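Local structure of restriction endonuclease S subunits (Thermoanaerobacter tengcongensis, 3OKG) at residues P47-Y53 against P69-Q75; S61-I66 against K100-P106; G117-I121 against D161-Y165. The protein probably serves as the DNA-recognising specificity subunit of a type I restriction-modification methyltransferase, which is composed of M and S polypeptides. All blocks are in the same frame, centred on the assembly; numbering follows the deposited sequence.

Contact 1: P47-Y53 against P69-Q75; sequences PSTYFVY and PKEILGQ. With SO4 (sulfate ion), chain I.
Y50 and L73 meet at a non-hydrogen-bonded pair where strands 50-53 and 70-73 run antiparallel. On Y50, CB lies 3.5 Å from E71 OE2, and the E71 carboxylate plane stands at 90° to the ring. Next, CD1 comes within 3.5 Å of I72 C, and CE1 is near L73 N. CE2 and CZ at the outer end both lie near L73 CD1. That methyl sits over the centre of one ring face, 3.8 Å from the centroid, as a CH-pi contact. L73 CG is anti to its backbone N (chi1 -160°), which turns the branch back toward the 47-53 segment. Its CG lies 3.4 Å from P47 O.

On the other side of the sheet I72 packs against F51 and Y53. Its CB meets F51 CE2, and its CD1 reaches Y53 CB at 3.5 Å and nears Y53 CD2. Paired backbone bonds hold F51 to I72 and Y53 to K70; I72 N to F51 O is 2.8 Å and nearly straight at 178°. Beyond the ladder, G74 N bonds to T49 O and Q75 N to P47 O. A sulfate, probably from the crystallisation liquor, takes S48 N and T49 OG1 on one oxygen.

Strand 70-73 is outermost in a mixed sheet within this chain. Strand 50-54 separates it from strand 113-115, where I113 bonds to V52. F51 and Y53 also touch A81 of strand 81-84.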
loop_
_atom_site.group_PDB
_atom_site.type_symbol
_atom_site.label_atom_id
_atom_site.label_comp_id
_atom_site.label_asym_id
_atom_site.label_seq_id
_atom_site.Cartn_x
_atom_site.Cartn_y
_atom_site.Cartn_z
ATOM N N PRO A 47 29.584 35.808 3.851
ATOM C CA PRO A 47 30.021 34.600 4.548
ATOM C C PRO A 47 29.425 34.486 5.950
ATOM O O PRO A 47 29.238 33.358 6.398
ATOM C CB PRO A 47 31.552 34.776 4.622
ATOM C CG PRO A 47 31.763 36.280 4.440
ATOM C CD PRO A 47 30.735 36.625 3.416
ATOM N N SER A 48 29.126 35.600 6.616
ATOM C CA SER A 48 28.619 35.530 7.993
ATOM C C SER A 48 27.120 35.603 8.068
ATOM O O SER A 48 26.560 35.708 9.154
ATOM C CB SER A 48 29.186 36.660 8.852
ATOM O OG SER A 48 30.560 36.445 9.057
ATOM N N THR A 49 26.473 35.558 6.912
ATOM C CA THR A 49 25.034 35.734 6.857
ATOM C C THR A 49 24.343 34.403 6.599
ATOM O O THR A 49 24.692 33.697 5.674
ATOM C CB THR A 49 24.674 36.734 5.777
ATOM O OG1 THR A 49 25.266 37.997 6.111
ATOM C CG2 THR A 49 23.169 36.907 5.693
ATOM N N TYR A 50 23.389 34.046 7.455
ATOM C CA TYR A 50 22.650 32.813 7.260
ATOM C C TYR A 50 21.678 32.982 6.093
ATOM O O TYR A 50 21.116 34.057 5.905
ATOM C CB TYR A 50 21.881 32.451 8.536
ATOM C CG TYR A 50 22.737 31.687 9.528
ATOM C CD1 TYR A 50 22.986 30.338 9.353
ATOM C CD2 TYR A 50 23.319 32.336 10.626
ATOM C CE1 TYR A 50 23.791 29.622 10.251
ATOM C CE2 TYR A 50 24.128 31.621 11.541
ATOM C CZ TYR A 50 24.349 30.279 11.341
ATOM O OH TYR A 50 25.140 29.567 12.213
ATOM N N PHE A 51 21.482 31.924 5.319
ATOM C CA PHE A 51 20.369 31.893 4.370
ATOM C C PHE A 51 19.692 30.533 4.490
ATOM O O PHE A 51 20.278 29.584 5.022
ATOM C CB PHE A 51 20.869 32.111 2.934
ATOM C CG PHE A 51 21.667 30.974 2.406
ATOM C CD1 PHE A 51 21.112 30.077 1.495
ATOM C CD2 PHE A 51 22.973 30.777 2.821
ATOM C CE1 PHE A 51 21.843 29.010 1.011
ATOM C CE2 PHE A 51 23.717 29.707 2.343
ATOM C CZ PHE A 51 23.162 28.818 1.434
ATOM N N VAL A 52 18.457 30.427 4.012
ATOM C CA VAL A 52 17.780 29.137 4.044
ATOM C C VAL A 52 17.895 28.484 2.674
ATOM O O VAL A 52 17.635 29.142 1.655
ATOM C CB VAL A 52 16.301 29.288 4.431
ATOM C CG1 VAL A 52 15.647 27.917 4.441
ATOM C CG2 VAL A 52 16.173 29.939 5.814
ATOM N N TYR A 53 18.315 27.215 2.636
ATOM C CA TYR A 53 18.583 26.528 1.375
ATOM C C TYR A 53 17.552 25.439 1.132
ATOM O O TYR A 53 17.322 24.596 2.001
ATOM C CB TYR A 53 19.961 25.881 1.417
ATOM C CG TYR A 53 20.387 25.230 0.139
ATOM C CD1 TYR A 53 20.133 25.836 -1.087
ATOM C CD2 TYR A 53 21.070 24.034 0.153
ATOM C CE1 TYR A 53 20.517 25.229 -2.269
ATOM C CE2 TYR A 53 21.484 23.432 -1.027
ATOM C CZ TYR A 53 21.206 24.048 -2.230
ATOM O OH TYR A 53 21.618 23.454 -3.396
ATOM N N PRO A 69 13.938 22.386 4.707
ATOM C CA PRO A 69 15.048 23.200 4.205
ATOM C C PRO A 69 16.043 23.397 5.349
ATOM O O PRO A 69 15.683 23.193 6.513
ATOM C CB PRO A 69 14.372 24.517 3.893
ATOM C CG PRO A 69 13.259 24.597 4.926
ATOM C CD PRO A 69 12.725 23.190 4.927
ATOM N N LYS A 70 17.270 23.771 5.024
ATOM C CA LYS A 70 18.306 23.876 6.047
ATOM C C LYS A 70 18.824 25.289 6.101
ATOM O O LYS A 70 19.050 25.890 5.067
ATOM C CB LYS A 70 19.466 22.918 5.754
ATOM C CG LYS A 70 20.443 22.819 6.956
ATOM C CD LYS A 70 21.864 22.435 6.559
ATOM C CE LYS A 70 22.077 20.929 6.534
ATOM N NZ LYS A 70 23.512 20.596 6.287
ATOM N N GLU A 71 19.021 25.828 7.307
ATOM C CA GLU A 71 19.583 27.157 7.408
ATOM C C GLU A 71 21.096 27.002 7.411
ATOM O O GLU A 71 21.662 26.252 8.213
ATOM C CB GLU A 71 19.066 27.921 8.632
ATOM C CG GLU A 71 19.463 29.387 8.609
ATOM C CD GLU A 71 18.468 30.278 9.316
ATOM O OE1 GLU A 71 17.537 29.747 9.947
ATOM O OE2 GLU A 71 18.614 31.511 9.236
ATOM N N ILE A 72 21.741 27.713 6.504
ATOM C CA ILE A 72 23.162 27.543 6.266
ATOM C C ILE A 72 23.904 28.872 6.315
ATOM O O ILE A 72 23.406 29.904 5.880
ATOM C CB ILE A 72 23.404 26.894 4.890
ATOM C CG1 ILE A 72 22.725 25.523 4.834
ATOM C CG2 ILE A 72 24.897 26.775 4.604
ATOM C CD1 ILE A 72 22.682 24.928 3.402
ATOM N N LEU A 73 25.114 28.839 6.866
ATOM C CA LEU A 73 25.959 30.019 6.886
ATOM C C LEU A 73 26.494 30.276 5.471
ATOM O O LEU A 73 26.901 29.345 4.783
ATOM C CB LEU A 73 27.114 29.788 7.872
ATOM C CG LEU A 73 27.848 31.008 8.422
ATOM C CD1 LEU A 73 26.908 32.024 9.005
ATOM C CD2 LEU A 73 28.873 30.556 9.467
ATOM N N GLY A 74 26.511 31.537 5.037
ATOM C CA GLY A 74 26.912 31.840 3.672
ATOM C C GLY A 74 28.260 31.241 3.322
ATOM O O GLY A 74 28.471 30.704 2.232
ATOM N N GLN A 75 29.194 31.337 4.260
ATOM C CA GLN A 75 30.509 30.742 4.075
ATOM C C GLN A 75 30.419 29.306 3.581
ATOM O O GLN A 75 31.237 28.855 2.785
ATOM C CB GLN A 75 31.269 30.762 5.405
ATOM C CG GLN A 75 32.540 29.965 5.362
ATOM C CD GLN A 75 33.292 30.039 6.666
ATOM O OE1 GLN A 75 32.882 30.748 7.593
ATOM N NE2 GLN A 75 34.401 29.308 6.752
HETATM S S SO4 I . 28.646 39.351 5.764
HETATM O O1 SO4 I . 28.327 40.182 6.919
HETATM O O2 SO4 I . 28.233 40.070 4.563
HETATM O O3 SO4 I . 30.078 39.066 5.698
HETATM O O4 SO4 I . 27.940 38.076 5.873
#

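Contact 2: S61-I66 against K100-P106; sequences STVGKI and KNIALVP
A G1 beta bulge shapes the hairpin of strands 59-60 and 65-66 where it meets strand 102-104: G64 and K65 both face D60. G64 has a backbone turn that glycine adopts readily (phi 75°). Its CA rests 3.0 Å from I102 O, where a CB would clash. G64 O turns to A103 and takes a CA-H...O contact from A103 CA at 3.5 Å.

I66 carries the apolar part. Its CG1 is anti to the carbonyl carbon (chi1 -66°), and the branch runs along the 100-106 segment. CG1 meets A103 CB at 3.7 Å. Further out, CD1 lies 4.0 Å from P106 CD, and V105 CG2 is also near. At the other end of the contact, S61 CB packs 3.4 Å from N101 ND2 and is also close to K100 O. The polar ends of S61 and K100 are bonded outside the two segments: S61 OG bonds to K397 of helix 392-407, and K100 NZ forms a salt bridge with D140.

No direct hydrogen bond joins the two segments. Two waters do it instead. One donates a hydrogen bond to G64 O and accepts one from L104 N, which is 2.9 Å away. The other accepts from I66 N and donates to L104 O at 2.7 Å. Water thus satisfies both backbone polar groups of L104, and the join rests on bridged peptides and apolar packing.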
loop_
_atom_site.group_PDB
_atom_site.type_symbol
_atom_site.label_atom_id
_atom_site.label_comp_id
_atom_site.label_asym_id
_atom_site.label_seq_id
_atom_site.Cartn_x
_atom_site.Cartn_y
_atom_site.Cartn_z
ATOM N N SER A 61 7.904 14.835 -1.937
ATOM C CA SER A 61 7.438 14.765 -3.333
ATOM C C SER A 61 6.018 14.228 -3.396
ATOM O O SER A 61 5.336 14.377 -4.407
ATOM C CB SER A 61 8.350 13.865 -4.184
ATOM O OG SER A 61 8.263 12.515 -3.753
ATOM N N THR A 62 5.586 13.572 -2.320
ATOM C CA THR A 62 4.226 13.020 -2.303
ATOM C C THR A 62 3.131 14.075 -2.415
ATOM O O THR A 62 2.136 13.870 -3.112
ATOM C CB THR A 62 4.007 12.122 -1.092
ATOM O OG1 THR A 62 4.940 11.036 -1.157
ATOM C CG2 THR A 62 2.573 11.575 -1.075
ATOM N N VAL A 63 3.305 15.209 -1.747
ATOM C CA VAL A 63 2.331 16.282 -1.874
ATOM C C VAL A 63 2.939 17.541 -2.467
ATOM O O VAL A 63 2.228 18.494 -2.740
ATOM C CB VAL A 63 1.699 16.633 -0.543
ATOM C CG1 VAL A 63 0.913 15.434 -0.018
ATOM C CG2 VAL A 63 2.791 17.036 0.436
ATOM N N GLY A 64 4.246 17.528 -2.691
ATOM C CA GLY A 64 4.891 18.661 -3.311
ATOM C C GLY A 64 5.036 19.820 -2.345
ATOM O O GLY A 64 4.576 20.923 -2.624
ATOM N N LYS A 65 5.657 19.573 -1.190
ATOM C CA LYS A 65 5.755 20.646 -0.179
ATOM C C LYS A 65 7.199 20.764 0.299
ATOM O O LYS A 65 7.884 19.757 0.439
ATOM C CB LYS A 65 4.811 20.370 0.992
ATOM C CG LYS A 65 4.777 21.466 2.073
ATOM C CD LYS A 65 3.891 21.009 3.262
ATOM C CE LYS A 65 3.696 22.129 4.268
ATOM N NZ LYS A 65 3.094 23.369 3.647
ATOM N N ILE A 66 7.674 21.991 0.503
ATOM C CA ILE A 66 9.011 22.169 1.054
ATOM C C ILE A 66 8.874 21.924 2.572
ATOM O O ILE A 66 8.251 22.714 3.269
ATOM C CB ILE A 66 9.519 23.565 0.807
ATOM C CG1 ILE A 66 9.728 23.809 -0.709
ATOM C CG2 ILE A 66 10.868 23.790 1.534
ATOM C CD1 ILE A 66 9.763 25.278 -1.041
ATOM N N LYS A 100 8.431 14.109 -9.076
ATOM C CA LYS A 100 7.582 15.224 -8.641
ATOM C C LYS A 100 8.164 15.964 -7.448
ATOM O O LYS A 100 7.439 16.383 -6.540
ATOM C CB LYS A 100 6.151 14.773 -8.326
ATOM C CG LYS A 100 5.545 13.845 -9.364
ATOM C CD LYS A 100 5.133 14.552 -10.604
ATOM C CE LYS A 100 4.247 13.598 -11.451
ATOM N NZ LYS A 100 3.774 14.256 -12.699
ATOM N N ASN A 101 9.475 16.150 -7.462
ATOM C CA ASN A 101 10.084 17.100 -6.541
ATOM C C ASN A 101 9.754 18.507 -7.013
ATOM O O ASN A 101 10.545 19.196 -7.664
ATOM C CB ASN A 101 11.590 16.834 -6.432
ATOM C CG ASN A 101 11.864 15.566 -5.664
ATOM O OD1 ASN A 101 12.527 14.655 -6.154
ATOM N ND2 ASN A 101 11.299 15.481 -4.460
ATOM N N ILE A 102 8.538 18.928 -6.696
ATOM C CA ILE A 102 7.987 20.142 -7.273
ATOM C C ILE A 102 7.187 20.779 -6.159
ATOM O O ILE A 102 6.380 20.089 -5.543
ATOM C CB ILE A 102 7.012 19.805 -8.406
ATOM C CG1 ILE A 102 7.741 19.058 -9.551
ATOM C CG2 ILE A 102 6.313 21.086 -8.915
ATOM C CD1 ILE A 102 6.774 18.329 -10.483
ATOM N N ALA A 103 7.376 22.075 -5.908
ATOM C CA ALA A 103 6.774 22.662 -4.699
ATOM C C ALA A 103 6.535 24.120 -4.869
ATOM O O ALA A 103 7.164 24.753 -5.708
ATOM C CB ALA A 103 7.690 22.438 -3.515
ATOM N N LEU A 104 5.647 24.654 -4.033
ATOM C CA LEU A 104 5.314 26.076 -4.043
ATOM C C LEU A 104 6.037 26.747 -2.900
ATOM O O LEU A 104 6.019 26.258 -1.780
ATOM C CB LEU A 104 3.809 26.257 -3.860
ATOM C CG LEU A 104 3.257 27.689 -3.790
ATOM C CD1 LEU A 104 3.413 28.393 -5.153
ATOM C CD2 LEU A 104 1.794 27.649 -3.343
ATOM N N VAL A 105 6.709 27.847 -3.188
ATOM C CA VAL A 105 7.532 28.493 -2.181
ATOM C C VAL A 105 6.632 29.352 -1.279
ATOM O O VAL A 105 5.936 30.238 -1.775
ATOM C CB VAL A 105 8.612 29.380 -2.848
ATOM C CG1 VAL A 105 9.403 30.183 -1.773
ATOM C CG2 VAL A 105 9.565 28.515 -3.711
ATOM N N PRO A 106 6.623 29.070 0.021
ATOM C CA PRO A 106 5.787 29.827 0.965
ATOM C C PRO A 106 6.347 31.227 1.181
ATOM O O PRO A 106 7.457 31.495 0.719
ATOM C CB PRO A 106 5.895 29.010 2.253
ATOM C CG PRO A 106 7.215 28.331 2.153
ATOM C CD PRO A 106 7.410 28.024 0.695
HETATM O O HOH W 1 4.049 23.324 -2.013
HETATM O O HOH W 2 5.946 24.170 -0.044
#

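Contact 3: G117-I121 against D161-Y165; sequences GFCVI and DNDVY. With SO4 (sulfate ion), chain F.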
loop_
_atom_site.group_PDB
_atom_site.type_symbol
_atom_site.label_atom_id
_atom_site.label_comp_id
_atom_site.label_asym_id
_atom_site.label_seq_id
_atom_site.Cartn_x
_atom_site.Cartn_y
_atom_site.Cartn_z
ATOM N N GLY A 117 19.538 22.949 -9.444
ATOM C CA GLY A 117 18.814 21.792 -9.953
ATOM C C GLY A 117 17.305 21.986 -10.100
ATOM O O GLY A 117 16.618 21.108 -10.644
ATOM N N PHE A 118 16.775 23.106 -9.596
ATOM C CA PHE A 118 15.365 23.448 -9.826
ATOM C C PHE A 118 15.199 24.480 -10.901
ATOM O O PHE A 118 15.889 25.510 -10.928
ATOM C CB PHE A 118 14.703 24.052 -8.576
ATOM C CG PHE A 118 14.567 23.104 -7.407
ATOM C CD1 PHE A 118 13.537 22.168 -7.371
ATOM C CD2 PHE A 118 15.417 23.205 -6.306
ATOM C CE1 PHE A 118 13.377 21.295 -6.275
ATOM C CE2 PHE A 118 15.259 22.345 -5.190
ATOM C CZ PHE A 118 14.231 21.394 -5.169
ATOM N N CYS A 119 14.214 24.257 -11.757
ATOM C CA CYS A 119 13.724 25.328 -12.608
ATOM C C CYS A 119 12.792 26.226 -11.782
ATOM O O CYS A 119 11.843 25.729 -11.162
ATOM C CB CYS A 119 12.942 24.724 -13.784
ATOM S SG CYS A 119 12.159 25.953 -14.826
ATOM N N VAL A 120 13.034 27.535 -11.793
ATOM C CA VAL A 120 12.236 28.459 -10.949
ATOM C C VAL A 120 11.151 29.110 -11.817
ATOM O O VAL A 120 11.446 29.795 -12.770
ATOM C CB VAL A 120 13.109 29.539 -10.242
ATOM C CG1 VAL A 120 12.223 30.478 -9.422
ATOM C CG2 VAL A 120 14.129 28.881 -9.265
ATOM N N ILE A 121 9.900 28.836 -11.484
ATOM C CA ILE A 121 8.759 29.218 -12.285
ATOM C C ILE A 121 7.991 30.279 -11.503
ATOM O O ILE A 121 7.248 29.949 -10.573
ATOM C CB ILE A 121 7.865 27.962 -12.516
ATOM C CG1 ILE A 121 8.579 26.976 -13.462
ATOM C CG2 ILE A 121 6.486 28.352 -13.012
ATOM C CD1 ILE A 121 8.092 25.498 -13.286
ATOM N N ASP A 161 16.155 23.972 -17.824
ATOM C CA ASP A 161 15.101 24.900 -17.392
ATOM C C ASP A 161 14.293 25.342 -18.624
ATOM O O ASP A 161 13.064 25.433 -18.586
ATOM C CB ASP A 161 15.698 26.142 -16.733
ATOM C CG ASP A 161 16.368 25.851 -15.387
ATOM O OD1 ASP A 161 16.105 24.795 -14.776
ATOM O OD2 ASP A 161 17.173 26.690 -14.940
ATOM N N ASN A 162 14.981 25.656 -19.725
ATOM C CA ASN A 162 14.238 26.044 -20.950
ATOM C C ASN A 162 13.263 24.963 -21.440
ATOM O O ASN A 162 12.184 25.282 -21.929
ATOM C CB ASN A 162 15.198 26.450 -22.086
ATOM C CG ASN A 162 15.834 27.790 -21.830
ATOM O OD1 ASN A 162 15.277 28.614 -21.098
ATOM N ND2 ASN A 162 17.011 28.012 -22.401
ATOM N N ASP A 163 13.644 23.697 -21.302
ATOM C CA ASP A 163 12.745 22.605 -21.680
ATOM C C ASP A 163 11.439 22.738 -20.875
ATOM O O ASP A 163 10.333 22.592 -21.395
ATOM C CB ASP A 163 13.367 21.240 -21.341
ATOM C CG ASP A 163 14.516 20.848 -22.279
ATOM O OD1 ASP A 163 14.706 21.511 -23.312
ATOM O OD2 ASP A 163 15.218 19.866 -21.959
ATOM N N VAL A 164 11.572 22.995 -19.583
ATOM C CA VAL A 164 10.374 23.143 -18.750
ATOM C C VAL A 164 9.557 24.378 -19.174
ATOM O O VAL A 164 8.333 24.303 -19.348
ATOM C CB VAL A 164 10.757 23.197 -17.255
ATOM C CG1 VAL A 164 9.501 23.396 -16.355
ATOM C CG2 VAL A 164 11.545 21.912 -16.846
ATOM N N TYR A 165 10.224 25.509 -19.356
ATOM C CA TYR A 165 9.517 26.727 -19.746
ATOM C C TYR A 165 8.820 26.543 -21.103
ATOM O O TYR A 165 7.836 27.209 -21.387
ATOM C CB TYR A 165 10.452 27.936 -19.830
ATOM C CG TYR A 165 11.097 28.351 -18.522
ATOM C CD1 TYR A 165 10.332 28.508 -17.352
ATOM C CD2 TYR A 165 12.446 28.634 -18.465
ATOM C CE1 TYR A 165 10.934 28.910 -16.140
ATOM C CE2 TYR A 165 13.048 29.050 -17.283
ATOM C CZ TYR A 165 12.286 29.192 -16.124
ATOM O OH TYR A 165 12.917 29.575 -14.945
HETATM S S SO4 F . 18.944 25.291 -23.455
HETATM O O1 SO4 F . 19.304 25.717 -22.102
HETATM O O2 SO4 F . 18.775 26.470 -24.312
HETATM O O3 SO4 F . 20.006 24.395 -23.948
HETATM O O4 SO4 F . 17.682 24.555 -23.418
HETATM O O HOH W 3 15.261 28.682 -12.994
#
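C119 SG stands anti to the backbone N (chi1 175°), and Y165 CG is anti to its carbonyl carbon (chi1 -64°). These turns bring the sulfur over one face of the Y165 ring in a sulfur-aromatic contact. SG is 3.8 Å from the ring centroid and displaced toward the rim beside CE1 and CZ. It also packs on V164 CB.

The Y165 hydroxyl reaches the strand. OH donates to V120 O at 2.6 Å, tilted from the carbonyl plane. A water that accepts from V120 N at 2.8 Å also donates to Y165 OH. Thus the N-H and C=O of V120 are both linked to the tyrosine. Replacing Y165 by an alanine would probably leave V120 O without its hydroxyl donor and C119 SG without its ring.

D161 OD1 lies 3.3 Å from C119 CB, while OD2 forms a salt bridge with K83. I121 CD1 touches V164 CG1 at 4.0 Å, the two side chains at about a right angle.

Strand 118-121 is outermost, within this chain, in an antiparallel sheet beside strand 90-93. Helix 161-165 runs at 42° to it. V164 also touches F92 of that neighbouring strand, and I121 packs against helix 130-137 at L133 and C137.

In the fold
From the N terminus, contact 1 closes first. It brings 69-75 back onto 47-53 across 15 residues. Contact 2 starts inside that loop, at 61-66, and ends beyond it at 100-106, so the two cross along the chain. The short strand 65-66 leads on to strand 70-73. Contact 3 follows in series, joining 117-121 to 161-165 across a part of the chain that includes helices 130-137 and 140-143. Contacts 2 and 3 reach the same three-stranded sheet through its outermost strands, 102-104 and 118-121. They touch where N101 O packs against F118 CE1. Contact 1 belongs to the separate mixed sheet. All three belong to the first of the two DNA specificity domains.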